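Local atomic coordinates of 11S globulin seed storage protein (Amaranthus hypochondriacus, PDB entry 3QAC), a protein that probably serves as a seed storage protein, a nutrient reservoir laid down as hexamers of two-cupin subunits. Residues S416-L421 and N428-S433; M85-C90 and A285-N290; D298-E303 and V329-A334. All coordinates share one frame; numbering follows the deposited sequence.

Interaction 1. Residues S416-L421 and N428-S433; sequences SAIRSL and NIYQIS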
loop_
_atom_site.group_PDB
_atom_site.type_symbol
_atom_site.label_atom_id
_atom_site.label_comp_id
_atom_site.label_asym_id
_atom_site.label_seq_id
_atom_site.Cartn_x
_atom_site.Cartn_y
_atom_site.Cartn_z
ATOM N N SER A 416 -13.360 26.745 -7.606
ATOM C CA SER A 416 -13.269 25.883 -8.786
ATOM C C SER A 416 -11.880 26.025 -9.396
ATOM O O SER A 416 -11.125 26.947 -9.044
ATOM C CB SER A 416 -14.313 26.275 -9.831
ATOM O OG SER A 416 -13.954 27.485 -10.484
ATOM N N ALA A 417 -11.535 25.119 -10.305
ATOM C CA ALA A 417 -10.238 25.199 -10.951
ATOM C C ALA A 417 -10.153 26.520 -11.688
ATOM O O ALA A 417 -9.191 27.254 -11.539
ATOM C CB ALA A 417 -10.047 24.065 -11.898
ATOM N N ILE A 418 -11.177 26.826 -12.474
ATOM C CA ILE A 418 -11.168 28.035 -13.289
ATOM C C ILE A 418 -10.992 29.292 -12.434
ATOM O O ILE A 418 -10.151 30.142 -12.719
ATOM C CB ILE A 418 -12.459 28.145 -14.120
ATOM C CG1 ILE A 418 -12.553 26.978 -15.110
ATOM C CG2 ILE A 418 -12.520 29.460 -14.842
ATOM C CD1 ILE A 418 -11.305 26.754 -15.949
ATOM N N ARG A 419 -11.793 29.407 -11.383
ATOM C CA ARG A 419 -11.736 30.583 -10.527
ATOM C C ARG A 419 -10.398 30.725 -9.799
ATOM O O ARG A 419 -9.964 31.827 -9.505
ATOM C CB ARG A 419 -12.870 30.552 -9.522
ATOM C CG ARG A 419 -12.900 31.762 -8.652
ATOM C CD ARG A 419 -14.324 32.163 -8.375
ATOM N NE ARG A 419 -14.404 32.957 -7.160
ATOM C CZ ARG A 419 -15.511 33.553 -6.745
ATOM N NH1 ARG A 419 -15.497 34.257 -5.611
ATOM N NH2 ARG A 419 -16.630 33.442 -7.469
ATOM N N SER A 420 -9.749 29.601 -9.515
ATOM C CA SER A 420 -8.417 29.621 -8.927
ATOM C C SER A 420 -7.340 30.092 -9.910
ATOM O O SER A 420 -6.246 30.475 -9.497
ATOM C CB SER A 420 -8.058 28.248 -8.366
ATOM O OG SER A 420 -8.900 27.917 -7.275
ATOM N N LEU A 421 -7.650 30.067 -11.203
ATOM C CA LEU A 421 -6.712 30.530 -12.232
ATOM C C LEU A 421 -6.632 32.053 -12.322
ATOM O O LEU A 421 -7.658 32.723 -12.358
ATOM C CB LEU A 421 -7.109 29.989 -13.604
ATOM C CG LEU A 421 -7.035 28.486 -13.800
ATOM C CD1 LEU A 421 -7.516 28.127 -15.175
ATOM C CD2 LEU A 421 -5.592 28.008 -13.570
ATOM N N ASN A 428 -5.439 33.731 -21.753
ATOM C CA ASN A 428 -4.363 33.140 -22.542
ATOM C C ASN A 428 -4.543 31.655 -22.921
ATOM O O ASN A 428 -4.292 31.280 -24.068
ATOM C CB ASN A 428 -3.010 33.363 -21.862
ATOM C CG ASN A 428 -2.235 34.522 -22.471
ATOM O OD1 ASN A 428 -2.356 34.800 -23.661
ATOM N ND2 ASN A 428 -1.436 35.201 -21.655
ATOM N N ILE A 429 -4.967 30.811 -21.976
ATOM C CA ILE A 429 -5.102 29.381 -22.269
ATOM C C ILE A 429 -6.346 29.095 -23.079
ATOM O O ILE A 429 -6.426 28.076 -23.765
ATOM C CB ILE A 429 -5.142 28.480 -21.001
ATOM C CG1 ILE A 429 -6.338 28.840 -20.112
ATOM C CG2 ILE A 429 -3.828 28.543 -20.243
ATOM C CD1 ILE A 429 -6.436 28.005 -18.865
ATOM N N TYR A 430 -7.328 29.981 -22.995
ATOM C CA TYR A 430 -8.552 29.760 -23.740
ATOM C C TYR A 430 -8.631 30.660 -24.963
ATOM O O TYR A 430 -9.557 30.548 -25.758
ATOM C CB TYR A 430 -9.770 29.913 -22.826
ATOM C CG TYR A 430 -9.815 28.836 -21.768
ATOM C CD1 TYR A 430 -9.807 29.161 -20.413
ATOM C CD2 TYR A 430 -9.813 27.482 -22.122
ATOM C CE1 TYR A 430 -9.838 28.178 -19.435
ATOM C CE2 TYR A 430 -9.838 26.486 -21.155
ATOM C CZ TYR A 430 -9.850 26.840 -19.804
ATOM O OH TYR A 430 -9.869 25.865 -18.816
ATOM N N GLN A 431 -7.639 31.536 -25.116
ATOM C CA GLN A 431 -7.598 32.456 -26.252
ATOM C C GLN A 431 -8.881 33.276 -26.294
ATOM O O GLN A 431 -9.648 33.219 -27.254
ATOM C CB GLN A 431 -7.386 31.684 -27.560
ATOM C CG GLN A 431 -6.116 30.832 -27.534
ATOM C CD GLN A 431 -5.678 30.318 -28.896
ATOM O OE1 GLN A 431 -6.364 29.509 -29.519
ATOM N NE2 GLN A 431 -4.509 30.765 -29.348
ATOM N N ILE A 432 -9.121 34.022 -25.222
ATOM C CA ILE A 432 -10.319 34.841 -25.107
ATOM C C ILE A 432 -9.953 36.155 -24.415
ATOM O O ILE A 432 -8.825 36.320 -23.939
ATOM C CB ILE A 432 -11.446 34.098 -24.350
ATOM C CG1 ILE A 432 -10.969 33.657 -22.966
ATOM C CG2 ILE A 432 -11.923 32.880 -25.140
ATOM C CD1 ILE A 432 -11.997 32.841 -22.209
ATOM N N SER A 433 -10.885 37.102 -24.376
ATOM C CA SER A 433 -10.577 38.415 -23.826
ATOM C C SER A 433 -10.424 38.347 -22.318
ATOM O O SER A 433 -10.825 37.376 -21.683
ATOM C CB SER A 433 -11.652 39.446 -24.188
ATOM O OG SER A 433 -12.841 39.221 -23.455
#
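Ile418 meets Tyr430 and Leu421 meets Ile429 where two short helices, 417-420 and 423-430, pack in the helical region attached to the C-terminal cupin barrel of this 11S globulin. The Ile418 methyl CD1 reaches the phenol end of the tyrosine obliquely, 3.3 Å from Tyr430 OH and 4.0 Å from Tyr430 CE1. Beside it Leu421 CD1 and Ile429 CD1 touch at 3.8 Å, their side chains crossing at about a right angle. Branched aliphatic residues suit these buried places: the CA atoms of Ile418 and Tyr430 are 10.9 Å apart, so long side chains are needed to meet. Ile429 CG1 lies between its own backbone N and carbonyl carbon (chi1 61°), and there it rests over one face of the Tyr430 ring, 3.5 Å above the plane, toward the rim. Tyr430 suits a buried place between subunits: its ring packs while its hydroxyl is hydrogen-bonded to Leu183 O of the second subunit. Phe224 of that subunit also packs on Ile418, so the contact belongs to the subunit interface. From the same chain, Leu440 of helix 434-442 touches both Ile418 and Tyr430. Ser416 fixes the start of the first helix as its N-cap: Ser416 OG accepts from Arg419 N at 3.0 Å, nearly straight at 168°. Ser416 O takes Ser420 N and Ser420 OG from opposite faces of its carbonyl plane.

Interaction 2. Residues M85-C90 and A285-N290; sequences MMIPGC and ARLAVN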
loop_
_atom_site.group_PDB
_atom_site.type_symbol
_atom_site.label_atom_id
_atom_site.label_comp_id
_atom_site.label_asym_id
_atom_site.label_seq_id
_atom_site.Cartn_x
_atom_site.Cartn_y
_atom_site.Cartn_z
ATOM N N MET A 85 -21.816 -5.993 15.677
ATOM C CA MET A 85 -20.437 -6.214 15.283
ATOM C C MET A 85 -19.686 -6.971 16.377
ATOM O O MET A 85 -19.689 -6.557 17.532
ATOM C CB MET A 85 -19.783 -4.871 15.047
ATOM C CG MET A 85 -19.201 -4.694 13.695
ATOM S SD MET A 85 -19.223 -2.932 13.411
ATOM C CE MET A 85 -20.991 -2.736 13.381
ATOM N N MET A 86 -19.058 -8.085 16.026
ATOM C CA MET A 86 -18.313 -8.850 17.016
ATOM C C MET A 86 -16.844 -8.553 16.875
ATOM O O MET A 86 -16.089 -9.346 16.311
ATOM C CB MET A 86 -18.548 -10.357 16.877
ATOM C CG MET A 86 -19.989 -10.791 17.138
ATOM S SD MET A 86 -20.937 -10.827 15.615
ATOM C CE MET A 86 -20.431 -12.414 14.943
ATOM N N ILE A 87 -16.436 -7.397 17.372
ATOM C CA ILE A 87 -15.046 -7.015 17.267
ATOM C C ILE A 87 -14.263 -7.696 18.365
ATOM O O ILE A 87 -14.617 -7.603 19.539
ATOM C CB ILE A 87 -14.879 -5.514 17.356
ATOM C CG1 ILE A 87 -15.710 -4.830 16.262
ATOM C CG2 ILE A 87 -13.420 -5.154 17.246
ATOM C CD1 ILE A 87 -15.985 -3.336 16.512
ATOM N N PRO A 88 -13.192 -8.398 17.986
ATOM C CA PRO A 88 -12.346 -9.134 18.930
ATOM C C PRO A 88 -11.770 -8.213 19.993
ATOM O O PRO A 88 -11.052 -7.271 19.656
ATOM C CB PRO A 88 -11.212 -9.663 18.042
ATOM C CG PRO A 88 -11.796 -9.714 16.697
ATOM C CD PRO A 88 -12.705 -8.526 16.607
ATOM N N GLY A 89 -12.102 -8.478 21.254
ATOM C CA GLY A 89 -11.494 -7.769 22.365
ATOM C C GLY A 89 -12.412 -6.775 23.040
ATOM O O GLY A 89 -12.103 -6.269 24.121
ATOM N N CYS A 90 -13.547 -6.491 22.408
ATOM C CA CYS A 90 -14.463 -5.490 22.941
ATOM C C CYS A 90 -15.303 -6.079 24.065
ATOM O O CYS A 90 -15.504 -7.292 24.118
ATOM C CB CYS A 90 -15.324 -4.896 21.828
ATOM S SG CYS A 90 -14.356 -3.900 20.652
ATOM N N ALA A 285 -17.318 3.551 19.561
ATOM C CA ALA A 285 -17.717 4.477 18.491
ATOM C C ALA A 285 -18.967 3.995 17.743
ATOM O O ALA A 285 -19.268 2.799 17.730
ATOM C CB ALA A 285 -16.564 4.689 17.513
ATOM N N ARG A 286 -19.701 4.909 17.115
ATOM C CA ARG A 286 -20.877 4.475 16.358
ATOM C C ARG A 286 -20.479 3.740 15.085
ATOM O O ARG A 286 -21.194 2.839 14.646
ATOM C CB ARG A 286 -21.838 5.624 16.036
ATOM C CD ARG A 286 -24.181 6.150 15.274
ATOM C CZ ARG A 286 -26.182 5.456 13.998
ATOM N NH2 ARG A 286 -26.628 4.743 15.023
ATOM N N LEU A 287 -19.331 4.109 14.515
ATOM C CA LEU A 287 -18.867 3.510 13.266
ATOM C C LEU A 287 -19.760 3.901 12.094
ATOM O O LEU A 287 -19.735 3.257 11.040
ATOM C CB LEU A 287 -18.808 1.986 13.385
ATOM C CG LEU A 287 -17.619 1.464 14.187
ATOM C CD1 LEU A 287 -17.696 -0.033 14.306
ATOM C CD2 LEU A 287 -16.335 1.876 13.508
ATOM N N ALA A 288 -20.550 4.951 12.294
ATOM C CA ALA A 288 -21.467 5.434 11.272
ATOM C C ALA A 288 -21.692 6.929 11.416
ATOM O O ALA A 288 -21.541 7.477 12.495
ATOM C CB ALA A 288 -22.783 4.708 11.365
ATOM N N VAL A 289 -22.020 7.594 10.315
ATOM C CA VAL A 289 -22.648 8.905 10.396
ATOM C C VAL A 289 -23.824 8.975 9.412
ATOM O O VAL A 289 -23.756 8.474 8.293
ATOM C CB VAL A 289 -21.673 10.116 10.190
ATOM C CG1 VAL A 289 -20.212 9.712 10.317
ATOM C CG2 VAL A 289 -21.942 10.806 8.865
ATOM N N ASN A 290 -24.916 9.582 9.852
ATOM C CA ASN A 290 -26.080 9.713 9.006
ATOM C C ASN A 290 -25.931 10.927 8.095
ATOM O O ASN A 290 -25.811 12.060 8.566
ATOM C CB ASN A 290 -27.331 9.815 9.855
ATOM C CG ASN A 290 -28.567 9.550 9.068
ATOM O OD1 ASN A 290 -28.935 10.346 8.212
ATOM N ND2 ASN A 290 -29.223 8.423 9.335
#
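This is a small, buried, wholly apolar contact in the N-terminal cupin barrel, joining strand 80-86 and the turn after it to the residues that lead into strand 288-290. Leu287 is the shared partner. Its methyl CD1 lies 3.4 Å from Met85 SD, a close approach, and 4.3 Å from Ile87 CD1, so one leucine branch meets two side chains from the same segment. Met85 and Leu287 approach obliquely. The thioether chain bends at its last torsion (chi3 -66°), folding Met85 CE back from the line of the chain while the sulfur faces the leucine. Leu287 carries CG anti to its carbonyl carbon (chi1 -76°), and the extended second torsion then sends CD1 on toward the methionine. A flexible methionine and two branched aliphatic residues fit well here, because the CA atoms of Met85 and Leu287 stand 10.1 Å apart and side chains must span the distance. Leu287 has positive phi, just before the chain enters the strand that pairs with 138-142 at the edge of its sheet. Phe140 and Met142 of that neighbour touch Met85, while Ile317 and Arg132 lie against Leu287. Beyond Ile87 a type II turn runs to Cys90, with Gly89 at the position whose positive phi favours glycine, and Cys90 forms the disulfide with Cys283. That bond is consistent with the one that holds the acidic and basic chains together after the precursor is cut, and the apolar contact lies near it. Between the segments there is no hydrogen bond, so their attraction rests on dispersion and the exclusion of water.

Interaction 3. Residues D298-E303 and V329-A334; sequences DVYTPE and VLYRNA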
loop_
_atom_site.group_PDB
_atom_site.type_symbol
_atom_site.label_atom_id
_atom_site.label_comp_id
_atom_site.label_asym_id
_atom_site.label_seq_id
_atom_site.Cartn_x
_atom_site.Cartn_y
_atom_site.Cartn_z
ATOM N N ASP A 298 -21.684 19.735 3.837
ATOM C CA ASP A 298 -20.523 20.602 3.650
ATOM C C ASP A 298 -20.886 21.646 2.627
ATOM O O ASP A 298 -20.295 22.725 2.554
ATOM C CB ASP A 298 -19.320 19.819 3.117
ATOM C CG ASP A 298 -19.190 18.454 3.749
ATOM O OD1 ASP A 298 -18.495 18.353 4.789
ATOM O OD2 ASP A 298 -19.789 17.492 3.201
ATOM N N VAL A 299 -21.858 21.290 1.808
ATOM C CA VAL A 299 -22.300 22.168 0.762
ATOM C C VAL A 299 -23.807 22.207 0.790
ATOM O O VAL A 299 -24.464 21.169 0.839
ATOM C CB VAL A 299 -21.820 21.673 -0.616
ATOM C CG1 VAL A 299 -22.260 22.627 -1.705
ATOM C CG2 VAL A 299 -20.299 21.511 -0.630
ATOM N N TYR A 300 -24.344 23.418 0.827
ATOM C CA TYR A 300 -25.717 23.660 0.442
ATOM C C TYR A 300 -25.738 24.840 -0.522
ATOM O O TYR A 300 -24.946 25.775 -0.405
ATOM C CB TYR A 300 -26.628 23.955 1.628
ATOM C CG TYR A 300 -27.956 24.491 1.142
ATOM C CD1 TYR A 300 -28.397 25.764 1.488
ATOM C CD2 TYR A 300 -28.746 23.733 0.282
ATOM C CE1 TYR A 300 -29.614 26.256 1.016
ATOM C CE2 TYR A 300 -29.950 24.211 -0.200
ATOM C CZ TYR A 300 -30.386 25.470 0.170
ATOM O OH TYR A 300 -31.590 25.928 -0.321
ATOM N N THR A 301 -26.633 24.779 -1.496
ATOM C CA THR A 301 -26.888 25.914 -2.364
ATOM C C THR A 301 -28.392 26.005 -2.536
ATOM O O THR A 301 -29.019 25.074 -3.037
ATOM C CB THR A 301 -26.167 25.789 -3.738
ATOM O OG1 THR A 301 -24.754 25.672 -3.526
ATOM C CG2 THR A 301 -26.431 27.019 -4.598
ATOM N N PRO A 302 -28.976 27.121 -2.072
ATOM C CA PRO A 302 -30.400 27.458 -2.163
ATOM C C PRO A 302 -31.068 26.924 -3.425
ATOM O O PRO A 302 -30.759 27.381 -4.526
ATOM C CB PRO A 302 -30.375 28.984 -2.189
ATOM C CG PRO A 302 -29.216 29.331 -1.303
ATOM C CD PRO A 302 -28.200 28.208 -1.448
ATOM N N GLU A 303 -31.983 25.974 -3.254
ATOM C CA GLU A 303 -32.714 25.395 -4.375
ATOM C C GLU A 303 -31.789 24.821 -5.447
ATOM O O GLU A 303 -32.087 24.862 -6.646
ATOM C CB GLU A 303 -33.680 26.418 -4.970
ATOM C CG GLU A 303 -34.890 26.692 -4.081
ATOM C CD GLU A 303 -35.775 27.807 -4.618
ATOM O OE1 GLU A 303 -35.223 28.821 -5.104
ATOM O OE2 GLU A 303 -37.019 27.672 -4.548
ATOM N N VAL A 329 -27.739 15.506 -2.818
ATOM C CA VAL A 329 -29.090 15.722 -3.293
ATOM C C VAL A 329 -29.118 16.909 -4.245
ATOM O O VAL A 329 -28.688 18.022 -3.911
ATOM C CB VAL A 329 -30.136 15.845 -2.151
ATOM C CG1 VAL A 329 -29.870 14.785 -1.085
ATOM C CG2 VAL A 329 -30.131 17.239 -1.550
ATOM N N LEU A 330 -29.581 16.653 -5.460
ATOM C CA LEU A 330 -29.799 17.734 -6.388
ATOM C C LEU A 330 -31.285 17.858 -6.490
ATOM O O LEU A 330 -31.979 16.869 -6.632
ATOM C CB LEU A 330 -29.167 17.458 -7.750
ATOM C CG LEU A 330 -27.669 17.717 -7.880
ATOM C CD1 LEU A 330 -27.214 17.342 -9.266
ATOM C CD2 LEU A 330 -27.361 19.181 -7.610
ATOM N N TYR A 331 -31.772 19.081 -6.359
ATOM C CA TYR A 331 -33.198 19.364 -6.471
ATOM C C TYR A 331 -33.541 19.504 -7.944
ATOM O O TYR A 331 -32.646 19.439 -8.790
ATOM C CB TYR A 331 -33.532 20.647 -5.712
ATOM C CG TYR A 331 -33.277 20.546 -4.224
ATOM C CD1 TYR A 331 -33.695 19.432 -3.504
ATOM C CD2 TYR A 331 -32.628 21.568 -3.538
ATOM C CE1 TYR A 331 -33.469 19.329 -2.139
ATOM C CE2 TYR A 331 -32.402 21.482 -2.166
ATOM C CZ TYR A 331 -32.823 20.361 -1.476
ATOM O OH TYR A 331 -32.599 20.273 -0.123
ATOM N N ARG A 332 -34.821 19.704 -8.253
ATOM C CA ARG A 332 -35.253 19.764 -9.650
ATOM C C ARG A 332 -34.351 20.652 -10.515
ATOM O O ARG A 332 -34.095 21.810 -10.191
ATOM C CB ARG A 332 -36.749 20.139 -9.784
ATOM C CG ARG A 332 -37.113 21.614 -9.547
ATOM C CD ARG A 332 -37.755 22.273 -10.793
ATOM N NE ARG A 332 -39.222 22.244 -10.811
ATOM C CZ ARG A 332 -40.000 23.315 -10.990
ATOM N NH1 ARG A 332 -39.461 24.517 -11.160
ATOM N NH2 ARG A 332 -41.325 23.192 -10.996
ATOM N N ASN A 333 -33.858 20.066 -11.606
ATOM C CA ASN A 333 -33.047 20.748 -12.622
ATOM C C ASN A 333 -31.720 21.324 -12.132
ATOM O O ASN A 333 -31.037 22.031 -12.865
ATOM C CB ASN A 333 -33.865 21.808 -13.361
ATOM C CG ASN A 333 -35.138 21.238 -13.969
ATOM O OD1 ASN A 333 -35.180 20.078 -14.389
ATOM N ND2 ASN A 333 -36.188 22.050 -14.009
ATOM N N ALA A 334 -31.354 21.014 -10.897
ATOM C CA ALA A 334 -30.095 21.487 -10.362
ATOM C C ALA A 334 -28.981 20.610 -10.889
ATOM O O ALA A 334 -29.212 19.480 -11.339
ATOM C CB ALA A 334 -30.112 21.470 -8.850
#
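At an outer corner of the C-terminal cupin barrel, the end of edge strand 299-301 meets the turn that follows strand 324-330, chiefly through Tyr331, which lies against Glu303 and the edge of Tyr300. The side chains of Tyr300 and Tyr331 cross at about a right angle and meet edge to edge: Tyr300 CE2 and Tyr331 CE2 are 4.2 Å apart, each near the plane of the other's ring. Neither ring therefore lies over the other, and this is not a stack. The Tyr331 edge also runs against backbone, with Tyr331 CD2 3.9 Å from Glu303 C and that carbon in the plane of the ring. Tyr300 sets CG anti to its backbone N (chi1 168°), which carries the ring alongside its own strand. Tyrosine suits such an exposed corner, for the ring can pack by its rim while the hydroxyl tolerates water. Glu303 points its CB away, in keeping with a charged residue at the surface, and it is the main chain that receives the aromatic edge. The positive phi of Glu303 helps the chain turn after Pro302. The second segment turns as well: Tyr331 to Ala334 form a type II turn, closed by Ala334 N donating to Tyr331 O at 2.9 Å. Strand 305-310 lies between the two strands in the sheet; Asp298 and Val299 face its Leu307 in a classic beta bulge, Val329 pairs with Arg306, and Tyr331 pairs with Ala304, the residue after Glu303, which holds the two segments side by side. Leu449 of strand 449-450 touches both Val299 and Leu330.

From the N terminus, interaction 2 comes first and closes by far the longest loop, bringing residues 85-90 of the first cupin barrel against 285-290, with 194 residues between them. Strand 288-290 is followed directly by strand 299-301, where interaction 3 opens; it closes a 25-residue excursion within the second barrel. Interaction 1 comes last and spans six residues, five of them helical, in the helical region that projects from that barrel, before the chain returns to it in strand 449-450. The three loops run in series, neither nested nor crossed. Interactions 2 and 3 come within about 9 Å at their nearest atoms, whereas the centres of interactions 1 and 2 are 47 Å apart.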